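PDB 2JHP: core protein VP4 from Bluetongue virus, which caps the viral messenger RNA inside the core, combining several capping activities, methyl transfer among them, in one elongated chain. Local coordinates for residues T566-F569 and W570-M574; H97-K100 and A101-N104; W57-R60 and Q61-H65. All coordinates share one frame; numbering follows the deposited sequence.

Contact 1: T566-F569 and W570-M574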
loop_
_atom_site.group_PDB
_atom_site.type_symbol
_atom_site.label_atom_id
_atom_site.label_comp_id
_atom_site.label_asym_id
_atom_site.label_seq_id
_atom_site.Cartn_x
_atom_site.Cartn_y
_atom_site.Cartn_z
ATOM N N THR A 566 0.129 18.880 -11.701
ATOM C CA THR A 566 1.188 18.526 -12.652
ATOM C C THR A 566 2.522 19.145 -12.224
ATOM O O THR A 566 2.559 19.931 -11.276
ATOM C CB THR A 566 0.822 18.927 -14.096
ATOM O OG1 THR A 566 1.690 18.254 -15.016
ATOM C CG2 THR A 566 0.920 20.453 -14.293
ATOM N N ASP A 567 3.607 18.791 -12.920
ATOM C CA ASP A 567 4.966 19.196 -12.521
ATOM C C ASP A 567 5.388 20.525 -13.151
ATOM O O ASP A 567 5.658 20.603 -14.351
ATOM C CB ASP A 567 5.987 18.075 -12.796
ATOM C CG ASP A 567 7.352 18.343 -12.146
ATOM O OD1 ASP A 567 7.400 18.595 -10.926
ATOM O OD2 ASP A 567 8.389 18.286 -12.842
ATOM N N LEU A 568 5.445 21.563 -12.320
ATOM C CA LEU A 568 5.869 22.895 -12.750
ATOM C C LEU A 568 7.263 22.917 -13.360
ATOM O O LEU A 568 7.467 23.486 -14.425
ATOM C CB LEU A 568 5.788 23.898 -11.595
ATOM C CG LEU A 568 4.394 24.438 -11.252
ATOM C CD1 LEU A 568 4.515 25.521 -10.193
ATOM C CD2 LEU A 568 3.684 24.988 -12.487
ATOM N N PHE A 569 8.222 22.294 -12.686
ATOM C CA PHE A 569 9.614 22.336 -13.140
ATOM C C PHE A 569 9.759 21.759 -14.542
ATOM O O PHE A 569 10.321 22.386 -15.420
ATOM C CB PHE A 569 10.523 21.576 -12.180
ATOM C CG PHE A 569 11.798 22.283 -11.888
ATOM C CD1 PHE A 569 12.121 22.660 -10.587
ATOM C CD2 PHE A 569 12.667 22.601 -12.912
ATOM C CE1 PHE A 569 13.303 23.338 -10.319
ATOM C CE2 PHE A 569 13.829 23.262 -12.653
ATOM C CZ PHE A 569 14.161 23.634 -11.355
ATOM N N TRP A 570 9.241 20.550 -14.737
ATOM C CA TRP A 570 9.247 19.889 -16.038
ATOM C C TRP A 570 8.424 20.684 -17.067
ATOM O O TRP A 570 8.845 20.856 -18.215
ATOM C CB TRP A 570 8.724 18.464 -15.850
ATOM C CG TRP A 570 8.498 17.663 -17.072
ATOM C CD1 TRP A 570 8.867 17.975 -18.350
ATOM C CD2 TRP A 570 7.888 16.371 -17.132
ATOM N NE1 TRP A 570 8.501 16.961 -19.207
ATOM C CE2 TRP A 570 7.898 15.965 -18.482
ATOM C CE3 TRP A 570 7.333 15.510 -16.166
ATOM C CZ2 TRP A 570 7.366 14.744 -18.898
ATOM C CZ3 TRP A 570 6.798 14.298 -16.583
ATOM C CH2 TRP A 570 6.828 13.925 -17.937
ATOM N N TRP A 571 7.268 21.181 -16.632
ATOM C CA TRP A 571 6.394 21.992 -17.483
ATOM C C TRP A 571 7.087 23.282 -17.949
ATOM O O TRP A 571 7.136 23.553 -19.142
ATOM C CB TRP A 571 5.069 22.285 -16.773
ATOM C CG TRP A 571 3.960 22.637 -17.699
ATOM C CD1 TRP A 571 3.186 21.773 -18.416
ATOM C CD2 TRP A 571 3.485 23.952 -18.000
ATOM N NE1 TRP A 571 2.257 22.468 -19.151
ATOM C CE2 TRP A 571 2.423 23.809 -18.920
ATOM C CE3 TRP A 571 3.862 25.245 -17.594
ATOM C CZ2 TRP A 571 1.736 24.906 -19.441
ATOM C CZ3 TRP A 571 3.174 26.332 -18.106
ATOM C CH2 TRP A 571 2.127 26.156 -19.021
ATOM N N PHE A 572 7.648 24.052 -17.017
ATOM C CA PHE A 572 8.436 25.232 -17.380
ATOM C C PHE A 572 9.579 24.851 -18.312
ATOM O O PHE A 572 9.961 25.633 -19.195
ATOM C CB PHE A 572 8.996 25.952 -16.146
ATOM C CG PHE A 572 7.957 26.682 -15.328
ATOM C CD1 PHE A 572 6.910 27.367 -15.938
ATOM C CD2 PHE A 572 8.047 26.711 -13.939
ATOM C CE1 PHE A 572 5.961 28.046 -15.177
ATOM C CE2 PHE A 572 7.104 27.391 -13.174
ATOM C CZ PHE A 572 6.060 28.058 -13.796
ATOM N N LYS A 573 10.134 23.655 -18.131
ATOM C CA LYS A 573 11.236 23.224 -18.989
ATOM C C LYS A 573 10.727 22.887 -20.389
ATOM O O LYS A 573 11.417 23.129 -21.372
ATOM C CB LYS A 573 12.012 22.057 -18.377
ATOM C CG LYS A 573 13.434 21.952 -18.907
ATOM C CD LYS A 573 14.238 20.807 -18.295
ATOM C CE LYS A 573 15.551 20.586 -19.059
ATOM N NZ LYS A 573 16.222 19.314 -18.643
ATOM N N MET A 574 9.508 22.361 -20.476
ATOM C CA MET A 574 8.943 21.963 -21.765
ATOM C C MET A 574 8.496 23.181 -22.576
ATOM O O MET A 574 8.544 23.163 -23.806
ATOM C CB MET A 574 7.823 20.906 -21.597
ATOM C CG MET A 574 6.414 21.417 -21.392
ATOM S SD MET A 574 5.609 21.950 -22.907
ATOM C CE MET A 574 6.230 20.741 -24.048
#

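Contact 2: H97-K100 and A101-N104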
loop_
_atom_site.group_PDB
_atom_site.type_symbol
_atom_site.label_atom_id
_atom_site.label_comp_id
_atom_site.label_asym_id
_atom_site.label_seq_id
_atom_site.Cartn_x
_atom_site.Cartn_y
_atom_site.Cartn_z
ATOM N N HIS A 97 -30.704 -6.770 -17.831
ATOM C CA HIS A 97 -30.855 -5.339 -18.164
ATOM C C HIS A 97 -31.122 -4.437 -16.953
ATOM O O HIS A 97 -31.685 -3.348 -17.096
ATOM C CB HIS A 97 -31.963 -5.126 -19.207
ATOM C CG HIS A 97 -31.685 -5.770 -20.527
ATOM N ND1 HIS A 97 -31.783 -7.133 -20.725
ATOM C CD2 HIS A 97 -31.324 -5.236 -21.720
ATOM C CE1 HIS A 97 -31.487 -7.411 -21.982
ATOM N NE2 HIS A 97 -31.206 -6.279 -22.606
ATOM N N ASP A 98 -30.723 -4.894 -15.768
ATOM C CA ASP A 98 -30.834 -4.098 -14.549
ATOM C C ASP A 98 -29.755 -3.008 -14.527
ATOM O O ASP A 98 -28.558 -3.304 -14.443
ATOM C CB ASP A 98 -30.716 -5.003 -13.314
ATOM C CG ASP A 98 -31.200 -4.329 -12.035
ATOM O OD1 ASP A 98 -31.047 -3.094 -11.898
ATOM O OD2 ASP A 98 -31.729 -5.046 -11.153
ATOM N N MET A 99 -30.186 -1.751 -14.611
ATOM C CA MET A 99 -29.260 -0.614 -14.568
ATOM C C MET A 99 -28.578 -0.490 -13.203
ATOM O O MET A 99 -27.406 -0.125 -13.128
ATOM C CB MET A 99 -29.967 0.696 -14.945
ATOM C CG MET A 99 -29.034 1.890 -15.139
ATOM S SD MET A 99 -27.805 1.634 -16.439
ATOM C CE MET A 99 -26.682 2.988 -16.117
ATOM N N LYS A 100 -29.312 -0.806 -12.136
ATOM C CA LYS A 100 -28.755 -0.794 -10.785
ATOM C C LYS A 100 -27.682 -1.869 -10.562
ATOM O O LYS A 100 -26.566 -1.548 -10.147
ATOM C CB LYS A 100 -29.862 -0.868 -9.724
ATOM C CG LYS A 100 -30.438 0.501 -9.358
ATOM C CD LYS A 100 -31.591 0.399 -8.372
ATOM C CE LYS A 100 -32.174 1.770 -8.068
ATOM N NZ LYS A 100 -33.340 1.677 -7.146
ATOM N N ALA A 101 -28.003 -3.128 -10.858
ATOM C CA ALA A 101 -27.038 -4.222 -10.695
ATOM C C ALA A 101 -25.771 -4.000 -11.528
ATOM O O ALA A 101 -24.662 -4.290 -11.075
ATOM C CB ALA A 101 -27.676 -5.553 -11.029
ATOM N N PHE A 102 -25.954 -3.477 -12.740
ATOM C CA PHE A 102 -24.862 -3.074 -13.627
ATOM C C PHE A 102 -23.929 -2.083 -12.942
ATOM O O PHE A 102 -22.723 -2.312 -12.856
ATOM C CB PHE A 102 -25.440 -2.468 -14.916
ATOM C CG PHE A 102 -24.396 -2.067 -15.932
ATOM C CD1 PHE A 102 -23.646 -3.036 -16.597
ATOM C CD2 PHE A 102 -24.180 -0.719 -16.237
ATOM C CE1 PHE A 102 -22.683 -2.676 -17.539
ATOM C CE2 PHE A 102 -23.215 -0.345 -17.179
ATOM C CZ PHE A 102 -22.463 -1.328 -17.830
ATOM N N GLU A 103 -24.498 -0.990 -12.442
ATOM C CA GLU A 103 -23.718 0.051 -11.781
ATOM C C GLU A 103 -23.001 -0.458 -10.522
ATOM O O GLU A 103 -21.830 -0.140 -10.306
ATOM C CB GLU A 103 -24.600 1.263 -11.470
ATOM C CG GLU A 103 -25.172 1.930 -12.721
ATOM C CD GLU A 103 -25.720 3.338 -12.482
ATOM O OE1 GLU A 103 -26.505 3.540 -11.521
ATOM O OE2 GLU A 103 -25.367 4.241 -13.281
ATOM N N ASN A 104 -23.711 -1.243 -9.703
ATOM C CA ASN A 104 -23.128 -1.901 -8.521
ATOM C C ASN A 104 -21.994 -2.844 -8.896
ATOM O O ASN A 104 -21.029 -2.988 -8.144
ATOM C CB ASN A 104 -24.189 -2.685 -7.749
ATOM C CG ASN A 104 -25.266 -1.798 -7.130
ATOM O OD1 ASN A 104 -26.444 -1.966 -7.412
ATOM N ND2 ASN A 104 -24.865 -0.880 -6.264
#

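Contact 3: W57-R60 and Q61-H65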
loop_
_atom_site.group_PDB
_atom_site.type_symbol
_atom_site.label_atom_id
_atom_site.label_comp_id
_atom_site.label_asym_id
_atom_site.label_seq_id
_atom_site.Cartn_x
_atom_site.Cartn_y
_atom_site.Cartn_z
ATOM N N TRP A 57 -7.023 4.579 -30.809
ATOM C CA TRP A 57 -6.371 5.246 -29.676
ATOM C C TRP A 57 -5.512 4.290 -28.839
ATOM O O TRP A 57 -5.885 3.127 -28.628
ATOM C CB TRP A 57 -7.413 5.947 -28.798
ATOM C CG TRP A 57 -8.303 6.901 -29.569
ATOM C CD1 TRP A 57 -9.656 6.809 -29.733
ATOM C CD2 TRP A 57 -7.892 8.075 -30.284
ATOM N NE1 TRP A 57 -10.114 7.859 -30.495
ATOM C CE2 TRP A 57 -9.051 8.648 -30.850
ATOM C CE3 TRP A 57 -6.654 8.700 -30.500
ATOM C CZ2 TRP A 57 -9.013 9.815 -31.619
ATOM C CZ3 TRP A 57 -6.616 9.860 -31.261
ATOM C CH2 TRP A 57 -7.788 10.405 -31.814
ATOM N N THR A 58 -4.358 4.779 -28.380
ATOM C CA THR A 58 -3.470 3.978 -27.529
ATOM C C THR A 58 -3.974 3.935 -26.081
ATOM O O THR A 58 -4.699 4.830 -25.623
ATOM C CB THR A 58 -2.010 4.484 -27.527
ATOM O OG1 THR A 58 -1.940 5.747 -26.859
ATOM C CG2 THR A 58 -1.436 4.602 -28.955
ATOM N N ILE A 59 -3.580 2.887 -25.370
ATOM C CA ILE A 59 -3.948 2.689 -23.972
ATOM C C ILE A 59 -3.659 3.920 -23.083
ATOM O O ILE A 59 -4.555 4.412 -22.389
ATOM C CB ILE A 59 -3.328 1.367 -23.399
ATOM C CG1 ILE A 59 -3.551 1.269 -21.893
ATOM C CG2 ILE A 59 -1.844 1.260 -23.690
ATOM C CD1 ILE A 59 -4.944 1.035 -21.522
ATOM N N ARG A 60 -2.425 4.414 -23.135
ATOM C CA ARG A 60 -1.990 5.584 -22.381
ATOM C C ARG A 60 -2.757 6.844 -22.742
ATOM O O ARG A 60 -2.958 7.711 -21.883
ATOM C CB ARG A 60 -0.501 5.839 -22.616
ATOM C CG ARG A 60 0.432 4.874 -21.896
ATOM C CD ARG A 60 1.846 5.276 -22.161
ATOM N NE ARG A 60 2.273 6.378 -21.308
ATOM C CZ ARG A 60 3.027 7.393 -21.714
ATOM N NH1 ARG A 60 3.424 7.476 -22.979
ATOM N NH2 ARG A 60 3.374 8.337 -20.852
ATOM N N GLN A 61 -3.148 6.962 -24.014
ATOM C CA GLN A 61 -3.979 8.075 -24.458
ATOM C C GLN A 61 -5.320 7.979 -23.766
ATOM O O GLN A 61 -5.770 8.949 -23.143
ATOM C CB GLN A 61 -4.145 8.097 -25.973
ATOM C CG GLN A 61 -2.952 8.685 -26.679
ATOM C CD GLN A 61 -3.136 8.817 -28.196
ATOM O OE1 GLN A 61 -3.612 7.891 -28.866
ATOM N NE2 GLN A 61 -2.738 9.971 -28.737
ATOM N N LEU A 62 -5.933 6.798 -23.838
ATOM C CA LEU A 62 -7.237 6.583 -23.203
ATOM C C LEU A 62 -7.174 6.688 -21.678
ATOM O O LEU A 62 -8.096 7.208 -21.056
ATOM C CB LEU A 62 -7.884 5.267 -23.666
ATOM C CG LEU A 62 -8.409 5.233 -25.110
ATOM C CD1 LEU A 62 -9.021 3.881 -25.472
ATOM C CD2 LEU A 62 -9.415 6.347 -25.371
ATOM N N ARG A 63 -6.081 6.220 -21.079
ATOM C CA ARG A 63 -5.910 6.361 -19.628
ATOM C C ARG A 63 -5.757 7.820 -19.192
ATOM O O ARG A 63 -6.234 8.206 -18.123
ATOM C CB ARG A 63 -4.739 5.527 -19.122
ATOM C CG ARG A 63 -5.020 4.033 -19.047
ATOM C CD ARG A 63 -6.087 3.661 -18.073
ATOM N NE ARG A 63 -6.030 2.234 -17.802
ATOM C CZ ARG A 63 -7.071 1.477 -17.456
ATOM N NH1 ARG A 63 -8.286 2.000 -17.357
ATOM N NH2 ARG A 63 -6.901 0.179 -17.226
ATOM N N GLY A 64 -5.109 8.620 -20.032
ATOM C CA GLY A 64 -4.964 10.049 -19.788
ATOM C C GLY A 64 -6.310 10.737 -19.830
ATOM O O GLY A 64 -6.506 11.790 -19.213
ATOM N N HIS A 65 -7.238 10.125 -20.559
ATOM C CA HIS A 65 -8.620 10.577 -20.617
ATOM C C HIS A 65 -9.472 10.106 -19.438
ATOM O O HIS A 65 -10.588 10.593 -19.248
ATOM C CB HIS A 65 -9.263 10.121 -21.926
ATOM C CG HIS A 65 -8.971 11.025 -23.074
ATOM N ND1 HIS A 65 -9.589 12.249 -23.229
ATOM C CD2 HIS A 65 -8.117 10.896 -24.116
ATOM C CE1 HIS A 65 -9.127 12.833 -24.320
ATOM N NE2 HIS A 65 -8.238 12.031 -24.879
#

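Contact 1: T566-F569 and W570-M574
D567 and W570 meet at the start of helix 568-576. The W570 N-H points to D567 OD2, with N to OD2 at 3.1 Å. The bond is fairly straight, 152°, but it reaches OD2 from above the carboxylate plane, 55° out of it. D567 is thus the N-cap. Its CG stands anti to its own backbone N (chi1 -169°), which folds the carboxylate forward over the first turn. OD2 also lies 3.0 Å from W570 CB. Behind it the helix begins with W571 N to D567 O at 2.9 Å and F572 N to L568 O at 2.7 Å. One turn on, L568 and F572 lie side by side and point the same way, L568 CB 4.1 Å from F572 CE2. L555 of helix 551-561 and W637 of helix 635-641 pack on both.

A second shell fixes the cap. R466 forms a salt bridge to D567 OD2, while S461 OG and I467 N hold OD1. S461 OG also bonds F569 N. The buried carboxylate therefore serves a helix end and an arginine together. Both would favour its charged form, and its bonds tie this helix to the start of strand 466-469.

Contact 2: H97-K100 and A101-N104
M99 reaches over the first turn of helix 99-112 to touch F102 and E103. Its CB points away from the residues ahead. A chi1 of -171° sets CG beside the carbonyl carbon, and the bend at chi2, 60°, brings the tip back. SD comes 4.3 Å from F102 CD2, a loose apolar contact at an oblique angle to the ring. CE ends beside the E103 carboxylate, 3.4 Å from OE2. That oxygen has a stronger partner in Y49 OH of strand 48-51, and the side chains of M99 and F102 also rest on Y49.

This is the N-terminal turn of a helix, with D98 as the N-cap. D98 OD1 accepts from A101 N at 3.2 Å and from K100 N at 2.9 Å. Both bonds are weak, the second strongly bent at 123°. D98 CB also rests 3.8 Å from A101 CB. The backbone bonds take over from there: F102 N to D98 O at 3.1 Å, then E103 N to M99 O and N104 N to K100 O. F102 is the buried side of the turn and packs on L14 and I89, while D98 and K100 are exposed.

Contact 3: W57-R60 and Q61-H65
T58 and Q61 grip each other across the first turn of helix 59-64 in a capping box. The T58 N-H meets Q61 OE1 almost straight, at 172° and 3.2 Å, in the amide carbonyl plane and on a lone pair. The return bond, Q61 N to T58 OG1, is weak at 3.3 Å. T58 OG1 sits between its own N and carbonyl carbon (chi1 69°), which turns it inward over the helix start. The same OE1 lies at the edge of the W57 ring, 3.5 Å from CE3, with amide and ring planes 64° apart.

This box is the partly exposed side. The packed side is buried: W57 CB stands 3.9 Å from L62 CG, and I59 CD1 is equally far from R63 CG. W57 rests on L34 and L37 of helix 34-41. L62 packs on F67 and F69 of strand 67-71, and I59 and R63 on F69.

Q61 NE2 is bonded to V597 O. Both ends of the Q61 amide are therefore held, which should fix its rotation. The buried guanidinium groups of R60 and R63 form salt bridges with D514 and D86, and R63 NH1 also bonds F67 O. The short helix is thus both capped at its start and tied to its surroundings by paired charges.

How the contacts relate
Contacts 3, 2 and 1 follow in that order along the chain. Each is the first turn of a helix with a side-chain N-cap: threonine in contact 3, aspartate in the other two. Contacts 2 and 3 both lie against the five-stranded parallel sheet: helix 59-64 comes just before strand 67-71, and helix 99-112 packs on strand 48-51. Their centres are 26 Å apart. Contact 1 belongs to the helices near the C-terminus. Its centre is 21 Å from contact 3 but 42 Å from contact 2. Contacts 3 and 1, far apart in sequence, come within about 7 Å at their nearest atoms, so the N-terminal sheet region and the C-terminal helices lie close in the fold.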